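Local coordinates for protein beta-N-acetylhexosaminidase (Bacteroides fragilis, PDB 4PYS) that probably hydrolyses terminal N-acetylhexosamine units from glycans as a family 20 glycoside hydrolase, and carries a zinc ion bound by four cysteines, at residues M12-K17 / N466-D471; G40-L45 / Y101-L106; E78-R83 / M158-Y163; T389-P394 / L455-Q460. One frame throughout, in Å; residues are numbered along the deposited sequence.

Contact 1: residues M12-K17 / N466-D471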
loop_
_atom_site.group_PDB
_atom_site.type_symbol
_atom_site.label_atom_id
_atom_site.label_comp_id
_atom_site.label_asym_id
_atom_site.label_seq_id
_atom_site.Cartn_x
_atom_site.Cartn_y
_atom_site.Cartn_z
HETATM N N MSE A 12 17.845 -3.559 -4.655
HETATM C CA MSE A 12 16.604 -4.304 -4.413
HETATM C C MSE A 12 15.407 -3.373 -4.464
HETATM O O MSE A 12 15.446 -2.271 -3.909
HETATM C CB MSE A 12 16.632 -5.027 -3.058
HETATM C CG MSE A 12 17.804 -5.960 -2.923
HETATM SE SE MSE A 12 17.676 -7.080 -1.342
HETATM C CE MSE A 12 16.338 -8.327 -2.003
ATOM N N PRO A 13 14.329 -3.792 -5.150
ATOM C CA PRO A 13 14.168 -5.039 -5.905
ATOM C C PRO A 13 15.072 -5.062 -7.140
ATOM O O PRO A 13 15.526 -4.012 -7.607
ATOM C CB PRO A 13 12.678 -5.033 -6.303
ATOM C CG PRO A 13 12.236 -3.594 -6.184
ATOM C CD PRO A 13 13.106 -2.963 -5.131
ATOM N N THR A 14 15.334 -6.255 -7.646
ATOM C CA THR A 14 16.326 -6.465 -8.713
ATOM C C THR A 14 15.913 -5.756 -9.985
ATOM O O THR A 14 14.789 -5.958 -10.459
ATOM C CB THR A 14 16.428 -7.944 -9.040
ATOM O OG1 THR A 14 16.786 -8.664 -7.853
ATOM C CG2 THR A 14 17.494 -8.186 -10.121
ATOM N N PRO A 15 16.810 -4.919 -10.547
ATOM C CA PRO A 15 16.477 -4.263 -11.822
ATOM C C PRO A 15 16.408 -5.267 -12.960
ATOM O O PRO A 15 17.063 -6.321 -12.910
ATOM C CB PRO A 15 17.659 -3.310 -12.053
ATOM C CG PRO A 15 18.200 -3.024 -10.638
ATOM C CD PRO A 15 18.068 -4.402 -9.973
ATOM N N GLY A 16 15.638 -4.929 -13.989
ATOM C CA GLY A 16 15.468 -5.810 -15.128
ATOM C C GLY A 16 16.756 -6.059 -15.874
ATOM O O GLY A 16 17.017 -7.184 -16.307
ATOM N N LYS A 17 17.575 -5.025 -16.037
ATOM C CA LYS A 17 18.865 -5.218 -16.697
ATOM C C LYS A 17 19.940 -4.334 -16.096
ATOM O O LYS A 17 19.745 -3.127 -15.946
ATOM C CB LYS A 17 18.750 -4.957 -18.203
ATOM C CG LYS A 17 20.016 -5.329 -18.967
ATOM C CD LYS A 17 19.771 -5.344 -20.469
ATOM C CE LYS A 17 20.970 -5.906 -21.202
ATOM N NZ LYS A 17 20.898 -5.612 -22.663
ATOM N N ASN A 466 12.138 -13.380 -14.516
ATOM C CA ASN A 466 13.364 -14.065 -14.938
ATOM C C ASN A 466 13.833 -14.953 -13.793
ATOM O O ASN A 466 13.510 -14.695 -12.642
ATOM C CB ASN A 466 14.488 -13.062 -15.237
ATOM C CG ASN A 466 14.190 -12.172 -16.412
ATOM O OD1 ASN A 466 13.488 -12.561 -17.343
ATOM N ND2 ASN A 466 14.743 -10.962 -16.385
ATOM N N PRO A 467 14.597 -16.006 -14.111
ATOM C CA PRO A 467 15.021 -16.925 -13.051
ATOM C C PRO A 467 15.843 -16.253 -11.946
ATOM O O PRO A 467 16.761 -15.475 -12.222
ATOM C CB PRO A 467 15.881 -17.937 -13.806
ATOM C CG PRO A 467 15.300 -17.972 -15.178
ATOM C CD PRO A 467 14.902 -16.525 -15.454
ATOM N N GLU A 468 15.495 -16.574 -10.705
ATOM C CA GLU A 468 16.231 -16.146 -9.525
ATOM C C GLU A 468 15.827 -17.078 -8.391
ATOM O O GLU A 468 14.700 -16.999 -7.893
ATOM C CB GLU A 468 15.875 -14.704 -9.159
ATOM C CG GLU A 468 16.665 -14.202 -7.941
ATOM C CD GLU A 468 16.207 -12.834 -7.480
ATOM O OE1 GLU A 468 15.168 -12.352 -7.986
ATOM O OE2 GLU A 468 16.869 -12.250 -6.598
ATOM N N ASN A 469 16.722 -17.967 -7.976
ATOM C CA ASN A 469 16.327 -18.943 -6.964
ATOM C C ASN A 469 16.414 -18.352 -5.559
ATOM O O ASN A 469 16.869 -17.210 -5.385
ATOM C CB ASN A 469 17.102 -20.269 -7.102
ATOM C CG ASN A 469 18.605 -20.092 -6.969
ATOM O OD1 ASN A 469 19.075 -19.279 -6.178
ATOM N ND2 ASN A 469 19.365 -20.849 -7.749
ATOM N N PHE A 470 15.927 -19.096 -4.575
ATOM C CA PHE A 470 15.821 -18.551 -3.233
ATOM C C PHE A 470 17.203 -18.279 -2.672
ATOM O O PHE A 470 17.398 -17.314 -1.929
ATOM C CB PHE A 470 15.087 -19.509 -2.288
ATOM C CG PHE A 470 15.029 -18.998 -0.873
ATOM C CD1 PHE A 470 14.088 -18.041 -0.512
ATOM C CD2 PHE A 470 15.960 -19.415 0.068
ATOM C CE1 PHE A 470 14.046 -17.542 0.797
ATOM C CE2 PHE A 470 15.933 -18.930 1.367
ATOM C CZ PHE A 470 14.972 -17.986 1.728
ATOM N N ASP A 471 18.157 -19.149 -2.992
ATOM C CA ASP A 471 19.492 -18.995 -2.431
ATOM C C ASP A 471 20.088 -17.675 -2.911
ATOM O O ASP A 471 20.703 -16.947 -2.129
ATOM C CB ASP A 471 20.405 -20.156 -2.823
ATOM C CG ASP A 471 19.947 -21.479 -2.256
ATOM O OD1 ASP A 471 19.390 -21.509 -1.137
ATOM O OD2 ASP A 471 20.155 -22.501 -2.940
HETATM O O HOH W 1 16.755 -9.690 -14.102
#
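Where the loop entering strand 17-21 passes the lead-in to helix 470-486, Thr14 and Gly16 meet Glu468 and Asn466 in a sparse, partly solvated surface seam. The side chains of Thr14 and Glu468 run antiparallel alongside each other, and the hydroxyl OG1 of Thr14 stands 3.8 Å from OE2 of Glu468, too far for a direct bond. The Glu468 chain is extended, with CG anti to the backbone N (chi1 -178°), which carries the carboxylate across the gap to the threonine. What ties the two side chains together is a shared set of partners: Lys476, on helix 470-486, makes a salt bridge with OE2 of Glu468 and also meets OG1 of Thr14, which hydrogen-bonds Glu459 on helix 453-462 as well. Glu459 also lies very near OE1 of Glu468, so the lysine probably offsets the clustering of two carboxylates, which may in part share a proton. Farther along, a water links the Asn466 side-chain amide to the backbone carbonyl of Gly16: it accepts from Asn466 ND2 at 3.3 Å and donates a weak bond to Gly16 O at the same 3.3 Å, while Asn466 ND2 and Gly16 O themselves stay 4.4 Å apart. Inward of this seam the loop is anchored differently. Pro13 follows a cis peptide bond and packs on Glu459 and Trp462, and the selenomethionine Met12 lies on Phe473 and Val477. On the helix side, Asn469 serves as N-cap, its OD1 receiving the backbone N of Glu472. Such a junction, N-terminal domain against outer helices of a catalytic barrel, fits the family 20 hexosaminidase architecture.

Contact 2: residues G40-L45 / Y101-L106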
loop_
_atom_site.group_PDB
_atom_site.type_symbol
_atom_site.label_atom_id
_atom_site.label_comp_id
_atom_site.label_asym_id
_atom_site.label_seq_id
_atom_site.Cartn_x
_atom_site.Cartn_y
_atom_site.Cartn_z
ATOM N N GLY A 40 10.637 19.656 -10.493
ATOM C CA GLY A 40 9.914 19.897 -9.254
ATOM C C GLY A 40 9.267 18.702 -8.568
ATOM O O GLY A 40 9.164 18.664 -7.340
ATOM N N SER A 41 8.837 17.714 -9.343
ATOM C CA SER A 41 8.062 16.610 -8.783
ATOM C C SER A 41 8.917 15.536 -8.107
ATOM O O SER A 41 8.463 14.870 -7.177
ATOM C CB SER A 41 7.258 15.943 -9.880
ATOM O OG SER A 41 8.149 15.204 -10.688
ATOM N N PHE A 42 10.143 15.346 -8.591
ATOM C CA PHE A 42 11.004 14.298 -8.045
ATOM C C PHE A 42 12.177 14.841 -7.246
ATOM O O PHE A 42 12.840 14.101 -6.516
ATOM C CB PHE A 42 11.501 13.364 -9.155
ATOM C CG PHE A 42 12.333 14.042 -10.209
ATOM C CD1 PHE A 42 13.699 14.206 -10.034
ATOM C CD2 PHE A 42 11.752 14.489 -11.387
ATOM C CE1 PHE A 42 14.468 14.818 -11.002
ATOM C CE2 PHE A 42 12.513 15.099 -12.359
ATOM C CZ PHE A 42 13.878 15.262 -12.167
ATOM N N ILE A 43 12.428 16.137 -7.365
ATOM C CA ILE A 43 13.672 16.691 -6.859
ATOM C C ILE A 43 13.768 16.766 -5.328
ATOM O O ILE A 43 14.867 16.712 -4.776
ATOM C CB ILE A 43 13.987 18.054 -7.509
ATOM C CG1 ILE A 43 15.497 18.273 -7.551
ATOM C CG2 ILE A 43 13.251 19.187 -6.805
ATOM C CD1 ILE A 43 16.244 17.130 -8.231
ATOM N N ARG A 44 12.636 16.887 -4.639
ATOM C CA ARG A 44 12.665 16.909 -3.180
ATOM C C ARG A 44 13.206 15.585 -2.622
ATOM O O ARG A 44 13.918 15.571 -1.611
ATOM C CB ARG A 44 11.284 17.229 -2.606
ATOM C CG ARG A 44 10.930 18.712 -2.674
ATOM C CD ARG A 44 9.637 19.024 -1.932
ATOM N NE ARG A 44 8.465 18.887 -2.793
ATOM C CZ ARG A 44 8.002 19.857 -3.578
ATOM N NH1 ARG A 44 8.618 21.034 -3.613
ATOM N NH2 ARG A 44 6.928 19.654 -4.330
ATOM N N LEU A 45 12.895 14.483 -3.297
ATOM C CA LEU A 45 13.406 13.175 -2.877
ATOM C C LEU A 45 14.913 13.082 -3.097
ATOM O O LEU A 45 15.643 12.531 -2.267
ATOM C CB LEU A 45 12.692 12.036 -3.613
ATOM C CG LEU A 45 13.060 10.610 -3.192
ATOM C CD1 LEU A 45 12.677 10.363 -1.731
ATOM C CD2 LEU A 45 12.396 9.575 -4.100
ATOM N N TYR A 101 11.986 6.250 -9.166
ATOM C CA TYR A 101 12.551 4.919 -9.036
ATOM C C TYR A 101 14.029 4.910 -9.404
ATOM O O TYR A 101 14.812 4.185 -8.787
ATOM C CB TYR A 101 11.733 3.905 -9.853
ATOM C CG TYR A 101 10.311 3.804 -9.330
ATOM C CD1 TYR A 101 10.053 3.889 -7.968
ATOM C CD2 TYR A 101 9.229 3.667 -10.199
ATOM C CE1 TYR A 101 8.742 3.816 -7.470
ATOM C CE2 TYR A 101 7.919 3.590 -9.713
ATOM C CZ TYR A 101 7.692 3.665 -8.347
ATOM O OH TYR A 101 6.399 3.599 -7.852
ATOM N N ALA A 102 14.426 5.723 -10.382
ATOM C CA ALA A 102 15.860 5.880 -10.663
ATOM C C ALA A 102 16.606 6.401 -9.439
ATOM O O ALA A 102 17.714 5.957 -9.140
ATOM C CB ALA A 102 16.090 6.810 -11.872
ATOM N N ILE A 103 16.004 7.359 -8.733
ATOM C CA ILE A 103 16.608 7.889 -7.519
ATOM C C ILE A 103 16.739 6.796 -6.471
ATOM O O ILE A 103 17.759 6.711 -5.801
ATOM C CB ILE A 103 15.796 9.088 -6.956
ATOM C CG1 ILE A 103 16.036 10.324 -7.834
ATOM C CG2 ILE A 103 16.186 9.415 -5.509
ATOM C CD1 ILE A 103 15.018 11.446 -7.606
ATOM N N GLN A 104 15.726 5.947 -6.340
ATOM C CA GLN A 104 15.813 4.857 -5.368
ATOM C C GLN A 104 16.951 3.899 -5.739
ATOM O O GLN A 104 17.648 3.388 -4.869
ATOM C CB GLN A 104 14.488 4.087 -5.274
ATOM C CG GLN A 104 13.309 4.897 -4.751
ATOM C CD GLN A 104 13.474 5.331 -3.298
ATOM O OE1 GLN A 104 14.484 5.036 -2.644
ATOM N NE2 GLN A 104 12.467 6.027 -2.784
ATOM N N SER A 105 17.144 3.648 -7.030
ATOM C CA SER A 105 18.271 2.808 -7.441
ATOM C C SER A 105 19.629 3.475 -7.177
ATOM O O SER A 105 20.569 2.812 -6.729
ATOM C CB SER A 105 18.143 2.385 -8.911
ATOM O OG SER A 105 17.073 1.465 -9.064
ATOM N N LEU A 106 19.735 4.773 -7.453
ATOM C CA LEU A 106 20.983 5.498 -7.198
ATOM C C LEU A 106 21.339 5.449 -5.713
ATOM O O LEU A 106 22.516 5.341 -5.353
ATOM C CB LEU A 106 20.881 6.957 -7.672
ATOM C CG LEU A 106 20.936 7.197 -9.183
ATOM C CD1 LEU A 106 20.635 8.661 -9.508
ATOM C CD2 LEU A 106 22.301 6.801 -9.737
#
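Ile103 reaches out of helix 96-109 with both branches engaged by segment 40-45. Its CD1 lies 3.9 Å from CD1 of the Phe42 ring, meeting it obliquely, and rests 3.6 Å from Phe42 O. The Leu45 and Ile103 side chains lie antiparallel, with Ile103 CG2 4.0 Å from Leu45 CD2. That same Leu45 methyl also touches the amide of Gln104, with CD2 to NE2 at 3.8 Å, the side chains being nearly perpendicular. Phe42 CG sits between the backbone N and the carbonyl carbon (chi1 62°), an arrangement that swings the ring toward Ile103. Helix 96-109 in turn lies on the mixed sheet of the N-terminal alpha/beta domain, Ala102 and Leu106 both resting on Ile82 of strand 80-84, so the short helix 43-49 is joined to the sheet's covering helix by a small apolar patch. Around it, Phe99 and Trp69 meet the Phe42 ring, and Leu45 also packs on Ile100 and Arg216. The buried Gln104 amide is held at both ends: OE1 bonds Arg107 within the helix, while NE2 bonds Ser157 OG from helix 146-158. Arg44, pointing away from helix 96-109, forms a salt bridge through NE with Asp215 of the catalytic domain.

Contact 3: residues E78-R83 / M158-Y163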
loop_
_atom_site.group_PDB
_atom_site.type_symbol
_atom_site.label_atom_id
_atom_site.label_comp_id
_atom_site.label_asym_id
_atom_site.label_seq_id
_atom_site.Cartn_x
_atom_site.Cartn_y
_atom_site.Cartn_z
ATOM N N GLU A 78 6.516 4.222 -15.719
ATOM C CA GLU A 78 7.310 3.995 -14.516
ATOM C C GLU A 78 8.724 3.468 -14.772
ATOM O O GLU A 78 9.438 3.137 -13.821
ATOM C CB GLU A 78 6.587 3.069 -13.529
ATOM C CG GLU A 78 5.121 3.412 -13.293
ATOM C CD GLU A 78 4.533 2.569 -12.184
ATOM O OE1 GLU A 78 4.079 1.434 -12.469
ATOM O OE2 GLU A 78 4.554 3.046 -11.029
ATOM N N GLY A 79 9.132 3.393 -16.033
ATOM C CA GLY A 79 10.451 2.856 -16.345
ATOM C C GLY A 79 11.532 3.918 -16.338
ATOM O O GLY A 79 11.245 5.105 -16.458
ATOM N N TYR A 80 12.787 3.501 -16.203
ATOM C CA TYR A 80 13.883 4.461 -16.258
ATOM C C TYR A 80 15.125 3.804 -16.836
ATOM O O TYR A 80 15.200 2.572 -16.945
ATOM C CB TYR A 80 14.178 5.026 -14.860
ATOM C CG TYR A 80 14.689 3.972 -13.912
ATOM C CD1 TYR A 80 13.814 3.214 -13.142
ATOM C CD2 TYR A 80 16.054 3.730 -13.792
ATOM C CE1 TYR A 80 14.292 2.224 -12.286
ATOM C CE2 TYR A 80 16.535 2.745 -12.947
ATOM C CZ TYR A 80 15.651 2.005 -12.193
ATOM O OH TYR A 80 16.142 1.023 -11.360
ATOM N N ARG A 81 16.092 4.632 -17.212
ATOM C CA ARG A 81 17.406 4.142 -17.589
ATOM C C ARG A 81 18.418 5.025 -16.880
ATOM O O ARG A 81 18.243 6.249 -16.805
ATOM C CB ARG A 81 17.595 4.219 -19.109
ATOM C CG ARG A 81 18.946 3.705 -19.605
ATOM C CD ARG A 81 19.106 3.916 -21.113
ATOM N NE ARG A 81 18.055 3.243 -21.878
ATOM C CZ ARG A 81 17.000 3.859 -22.407
ATOM N NH1 ARG A 81 16.854 5.173 -22.276
ATOM N NH2 ARG A 81 16.085 3.165 -23.074
ATOM N N ILE A 82 19.453 4.401 -16.331
ATOM C CA ILE A 82 20.555 5.141 -15.723
ATOM C C ILE A 82 21.822 4.756 -16.451
ATOM O O ILE A 82 22.096 3.566 -16.600
ATOM C CB ILE A 82 20.745 4.767 -14.243
ATOM C CG1 ILE A 82 19.528 5.176 -13.397
ATOM C CG2 ILE A 82 21.999 5.435 -13.688
ATOM C CD1 ILE A 82 19.594 4.681 -11.935
ATOM N N ARG A 83 22.587 5.739 -16.923
ATOM C CA ARG A 83 23.927 5.466 -17.437
ATOM C C ARG A 83 24.918 6.247 -16.607
ATOM O O ARG A 83 24.862 7.478 -16.566
ATOM C CB ARG A 83 24.064 5.860 -18.910
ATOM C CG ARG A 83 23.358 4.921 -19.868
ATOM C CD ARG A 83 23.381 5.485 -21.284
ATOM N NE ARG A 83 22.354 6.511 -21.454
ATOM C CZ ARG A 83 22.362 7.405 -22.434
ATOM N NH1 ARG A 83 23.354 7.406 -23.318
ATOM N NH2 ARG A 83 21.387 8.303 -22.524
HETATM N N MSE A 158 10.872 3.259 -1.369
HETATM C CA MSE A 158 12.208 2.664 -1.379
HETATM C C MSE A 158 12.207 1.316 -2.090
HETATM O O MSE A 158 13.197 0.936 -2.720
HETATM C CB MSE A 158 12.703 2.497 0.073
HETATM C CG MSE A 158 14.062 1.832 0.201
HETATM SE SE MSE A 158 14.514 1.636 2.090
HETATM C CE MSE A 158 13.178 0.254 2.527
ATOM N N LEU A 159 11.090 0.601 -1.988
ATOM C CA LEU A 159 10.976 -0.742 -2.545
ATOM C C LEU A 159 10.274 -0.704 -3.903
ATOM O O LEU A 159 9.869 -1.745 -4.436
ATOM C CB LEU A 159 10.196 -1.629 -1.571
ATOM C CG LEU A 159 10.930 -1.868 -0.238
ATOM C CD1 LEU A 159 10.110 -2.739 0.689
ATOM C CD2 LEU A 159 12.283 -2.493 -0.470
ATOM N N LYS A 160 10.159 0.505 -4.449
ATOM C CA LYS A 160 9.556 0.759 -5.766
ATOM C C LYS A 160 8.066 0.398 -5.886
ATOM O O LYS A 160 7.574 0.133 -6.975
ATOM C CB LYS A 160 10.388 0.106 -6.886
ATOM C CG LYS A 160 11.832 0.657 -6.938
ATOM C CD LYS A 160 12.488 0.322 -8.290
ATOM C CE LYS A 160 13.849 0.981 -8.457
ATOM N NZ LYS A 160 14.915 0.283 -7.646
HETATM N N MSE A 161 7.347 0.421 -4.771
HETATM C CA MSE A 161 5.890 0.313 -4.837
HETATM C C MSE A 161 5.294 1.630 -5.252
HETATM O O MSE A 161 6.005 2.641 -5.319
HETATM C CB MSE A 161 5.357 -0.107 -3.475
HETATM C CG MSE A 161 5.944 -1.436 -3.082
HETATM SE SE MSE A 161 5.163 -2.014 -1.397
HETATM C CE MSE A 161 6.294 -3.591 -1.114
ATOM N N ASN A 162 4.007 1.623 -5.583
ATOM C CA ASN A 162 3.369 2.863 -6.003
ATOM C C ASN A 162 2.094 3.245 -5.271
ATOM O O ASN A 162 1.559 4.329 -5.513
ATOM C CB ASN A 162 3.141 2.928 -7.527
ATOM C CG ASN A 162 2.412 1.713 -8.087
ATOM O OD1 ASN A 162 2.013 0.804 -7.355
ATOM N ND2 ASN A 162 2.227 1.704 -9.418
ATOM N N TYR A 163 1.606 2.384 -4.379
ATOM C CA TYR A 163 0.421 2.736 -3.595
ATOM C C TYR A 163 0.639 2.429 -2.131
ATOM O O TYR A 163 1.209 1.401 -1.779
ATOM C CB TYR A 163 -0.830 1.972 -4.061
ATOM C CG TYR A 163 -1.283 2.296 -5.461
ATOM C CD1 TYR A 163 -2.093 3.398 -5.721
ATOM C CD2 TYR A 163 -0.901 1.495 -6.527
ATOM C CE1 TYR A 163 -2.514 3.690 -7.021
ATOM C CE2 TYR A 163 -1.309 1.787 -7.830
ATOM C CZ TYR A 163 -2.107 2.878 -8.066
ATOM O OH TYR A 163 -2.511 3.151 -9.361
#
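A markedly bent side-chain bond links Glu78 to Asn162: ND2 donates to OE2 at 3.1 Å with an N-H...O angle of only 137°. The carboxylate is approached on its syn side, with the nitrogen 25° out of the plane, although the carboxylate and amide planes lie nearly parallel. The compromise is understandable, because Asn162 ND2 also gives a hydrogen bond to Lys131 O, while its OD1 takes Arg133 N. Asn162 CG stands between its backbone N and carbonyl carbon (chi1 52°), which sends the amide toward Glu78. OE1 of Glu78 forms a salt bridge with NH1 of Arg133, the same residue whose backbone N bonds Asn162 OD1.

The second meeting is between Tyr80 and Lys160. The lysine chain runs roughly square to the tyrosine, with Lys160 CE 3.7 Å from Tyr80 OH and 4.1 Å from Tyr80 CE1, placed obliquely to the ring. Lys160 NZ is 4.0 Å from the Tyr80 hydroxyl; instead of bonding one another, both polar groups bond OG of Ser105 on helix 96-109, which gives the buried ammonium a hydrogen-bond partner. The last bend of the lysine chain turns NZ toward that serine.

Lys160 itself has a positive phi and is the C-prime residue of a Schellman motif, with Met161 N bonded to Ala156 O and Lys160 N to Ser157 O. Helix 146-158 thus stops and the chain runs into strand 163-170, parallel to strand 132-138: the return leg of a beta-alpha-beta crossover in a TIM barrel, here gripped by the N-terminal domain.

Contact 4: residues T389-P394 / L455-Q460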
loop_
_atom_site.group_PDB
_atom_site.type_symbol
_atom_site.label_atom_id
_atom_site.label_comp_id
_atom_site.label_asym_id
_atom_site.label_seq_id
_atom_site.Cartn_x
_atom_site.Cartn_y
_atom_site.Cartn_z
ATOM N N THR A 389 0.945 -12.801 1.774
ATOM C CA THR A 389 1.193 -11.369 1.746
ATOM C C THR A 389 0.796 -10.681 3.042
ATOM O O THR A 389 1.015 -9.475 3.178
ATOM C CB THR A 389 0.464 -10.654 0.571
ATOM O OG1 THR A 389 -0.939 -10.502 0.867
ATOM C CG2 THR A 389 0.648 -11.426 -0.742
ATOM N N TYR A 390 0.203 -11.424 3.986
ATOM C CA TYR A 390 -0.166 -10.845 5.281
ATOM C C TYR A 390 1.000 -10.902 6.259
ATOM O O TYR A 390 1.203 -11.901 6.956
ATOM C CB TYR A 390 -1.391 -11.537 5.883
ATOM C CG TYR A 390 -2.702 -11.019 5.321
ATOM C CD1 TYR A 390 -2.750 -10.362 4.091
ATOM C CD2 TYR A 390 -3.887 -11.176 6.032
ATOM C CE1 TYR A 390 -3.972 -9.877 3.579
ATOM C CE2 TYR A 390 -5.093 -10.701 5.534
ATOM C CZ TYR A 390 -5.131 -10.058 4.316
ATOM O OH TYR A 390 -6.354 -9.580 3.854
ATOM N N LEU A 391 1.760 -9.815 6.309
ATOM C CA LEU A 391 2.979 -9.759 7.115
ATOM C C LEU A 391 2.702 -9.743 8.610
ATOM O O LEU A 391 3.621 -9.907 9.419
ATOM C CB LEU A 391 3.805 -8.535 6.695
ATOM C CG LEU A 391 4.210 -8.582 5.223
ATOM C CD1 LEU A 391 4.645 -7.197 4.742
ATOM C CD2 LEU A 391 5.325 -9.597 5.026
ATOM N N ASN A 392 1.439 -9.535 8.993
ATOM C CA ASN A 392 1.069 -9.702 10.393
ATOM C C ASN A 392 1.125 -11.165 10.848
ATOM O O ASN A 392 1.172 -11.444 12.052
ATOM C CB ASN A 392 -0.322 -9.100 10.673
ATOM C CG ASN A 392 -1.349 -9.529 9.654
ATOM O OD1 ASN A 392 -1.238 -9.197 8.469
ATOM N ND2 ASN A 392 -2.370 -10.259 10.106
ATOM N N PHE A 393 1.114 -12.106 9.908
ATOM C CA PHE A 393 1.289 -13.509 10.289
ATOM C C PHE A 393 2.746 -13.625 10.723
ATOM O O PHE A 393 3.650 -13.309 9.942
ATOM C CB PHE A 393 1.065 -14.458 9.104
ATOM C CG PHE A 393 -0.384 -14.617 8.691
ATOM C CD1 PHE A 393 -1.355 -13.709 9.101
ATOM C CD2 PHE A 393 -0.763 -15.682 7.880
ATOM C CE1 PHE A 393 -2.695 -13.864 8.707
ATOM C CE2 PHE A 393 -2.092 -15.850 7.484
ATOM C CZ PHE A 393 -3.060 -14.937 7.901
ATOM N N PRO A 394 2.984 -14.054 11.963
ATOM C CA PRO A 394 4.367 -14.168 12.443
ATOM C C PRO A 394 5.020 -15.437 11.900
ATOM O O PRO A 394 4.354 -16.192 11.203
ATOM C CB PRO A 394 4.199 -14.250 13.960
ATOM C CG PRO A 394 2.832 -14.870 14.161
ATOM C CD PRO A 394 1.991 -14.353 13.014
ATOM N N LEU A 455 10.564 -7.826 1.405
ATOM C CA LEU A 455 11.499 -7.722 0.299
ATOM C C LEU A 455 11.159 -8.748 -0.772
ATOM O O LEU A 455 11.378 -8.511 -1.958
ATOM C CB LEU A 455 12.939 -7.942 0.793
ATOM C CG LEU A 455 13.461 -6.888 1.766
ATOM C CD1 LEU A 455 14.851 -7.269 2.260
ATOM C CD2 LEU A 455 13.513 -5.538 1.079
ATOM N N ALA A 456 10.642 -9.897 -0.354
ATOM C CA ALA A 456 10.261 -10.926 -1.320
ATOM C C ALA A 456 9.024 -10.470 -2.076
ATOM O O ALA A 456 8.908 -10.682 -3.282
ATOM C CB ALA A 456 10.009 -12.247 -0.622
ATOM N N LEU A 457 8.105 -9.824 -1.366
ATOM C CA LEU A 457 6.908 -9.276 -2.012
ATOM C C LEU A 457 7.277 -8.166 -2.988
ATOM O O LEU A 457 6.772 -8.135 -4.115
ATOM C CB LEU A 457 5.905 -8.780 -0.955
ATOM C CG LEU A 457 5.334 -9.918 -0.105
ATOM C CD1 LEU A 457 4.513 -9.393 1.076
ATOM C CD2 LEU A 457 4.507 -10.871 -0.970
ATOM N N ALA A 458 8.166 -7.263 -2.586
ATOM C CA ALA A 458 8.617 -6.192 -3.490
ATOM C C ALA A 458 9.305 -6.745 -4.716
ATOM O O ALA A 458 9.157 -6.212 -5.813
ATOM C CB ALA A 458 9.548 -5.221 -2.765
ATOM N N GLU A 459 10.071 -7.816 -4.539
ATOM C CA GLU A 459 10.754 -8.451 -5.675
ATOM C C GLU A 459 9.725 -9.035 -6.647
ATOM O O GLU A 459 9.832 -8.883 -7.873
ATOM C CB GLU A 459 11.675 -9.559 -5.141
ATOM C CG GLU A 459 12.525 -10.246 -6.198
ATOM C CD GLU A 459 13.758 -9.447 -6.572
ATOM O OE1 GLU A 459 13.901 -8.307 -6.092
ATOM O OE2 GLU A 459 14.590 -9.958 -7.351
ATOM N N GLN A 460 8.720 -9.709 -6.104
ATOM C CA GLN A 460 7.675 -10.307 -6.942
ATOM C C GLN A 460 6.866 -9.241 -7.674
ATOM O O GLN A 460 6.451 -9.444 -8.819
ATOM C CB GLN A 460 6.770 -11.176 -6.058
ATOM C CG GLN A 460 7.473 -12.492 -5.663
ATOM C CD GLN A 460 6.721 -13.282 -4.618
ATOM O OE1 GLN A 460 5.785 -12.789 -3.996
ATOM N NE2 GLN A 460 7.143 -14.520 -4.408
#
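The 3.0 Å bond from Phe393 N to Tyr390 O closes a type I beta turn that holds Leu391 against Leu457 of helix 453-462. Leu391 and Leu457 meet tip to tip, CD2 of the first 4.0 Å from CD1 of the second. Leu457 is forked over the segment: its CD1 also lies 3.9 Å from Thr389 CA, while CD2 meets the methyl CG2 of Thr389 at the same 3.9 Å, the threonine set crosswise to the leucine. With chi1 of 77° the Thr389 hydroxyl falls between its backbone N and carbonyl carbon, where OG1 bonds Thr385 O, just ahead of helix 386-389, and CG2 is left to face the leucine. The setting is the closing part of a TIM barrel. Helix 386-389 follows strand 381-383, and helix 453-462 comes after strand 428-435, which pairs with both 381-383 and 132-138. Thr389 and Leu391 make backbone hydrogen bonds with Ala434 of that strand, and Leu457 touches Ser433 on it as well as Val412 of helix 409-415. Tyr390 OH and Asn392 ND2 each hydrogen-bond a glycerol, probably left from the crystallisation liquor, and the Tyr390 ring meets Trp436.

Overall arrangement
Contact 2 lies within the N-terminal domain, contact 3 joins that domain to the barrel, contact 1 ties the N-terminal loop to the lead-in of helix 470-486, and contact 4 is within the barrel. Contacts 2 and 3 are the nearest neighbours, with centres about 9 Å apart, and are joined by Tyr101 OH to Met161 O at 2.7 Å. Helix 453-462 links the rest: Pro13 CB of contact 1 packs 3.7 Å from Ala458 O of contact 4, while Leu159 CD2 of contact 3 lies 3.6 Å from Leu455 CD2. Contacts 2 and 4, about 25 Å apart between centres, do not touch. The zinc-binding cysteines Cys242, Cys260, Cys301 and Cys304 belong to none of the four.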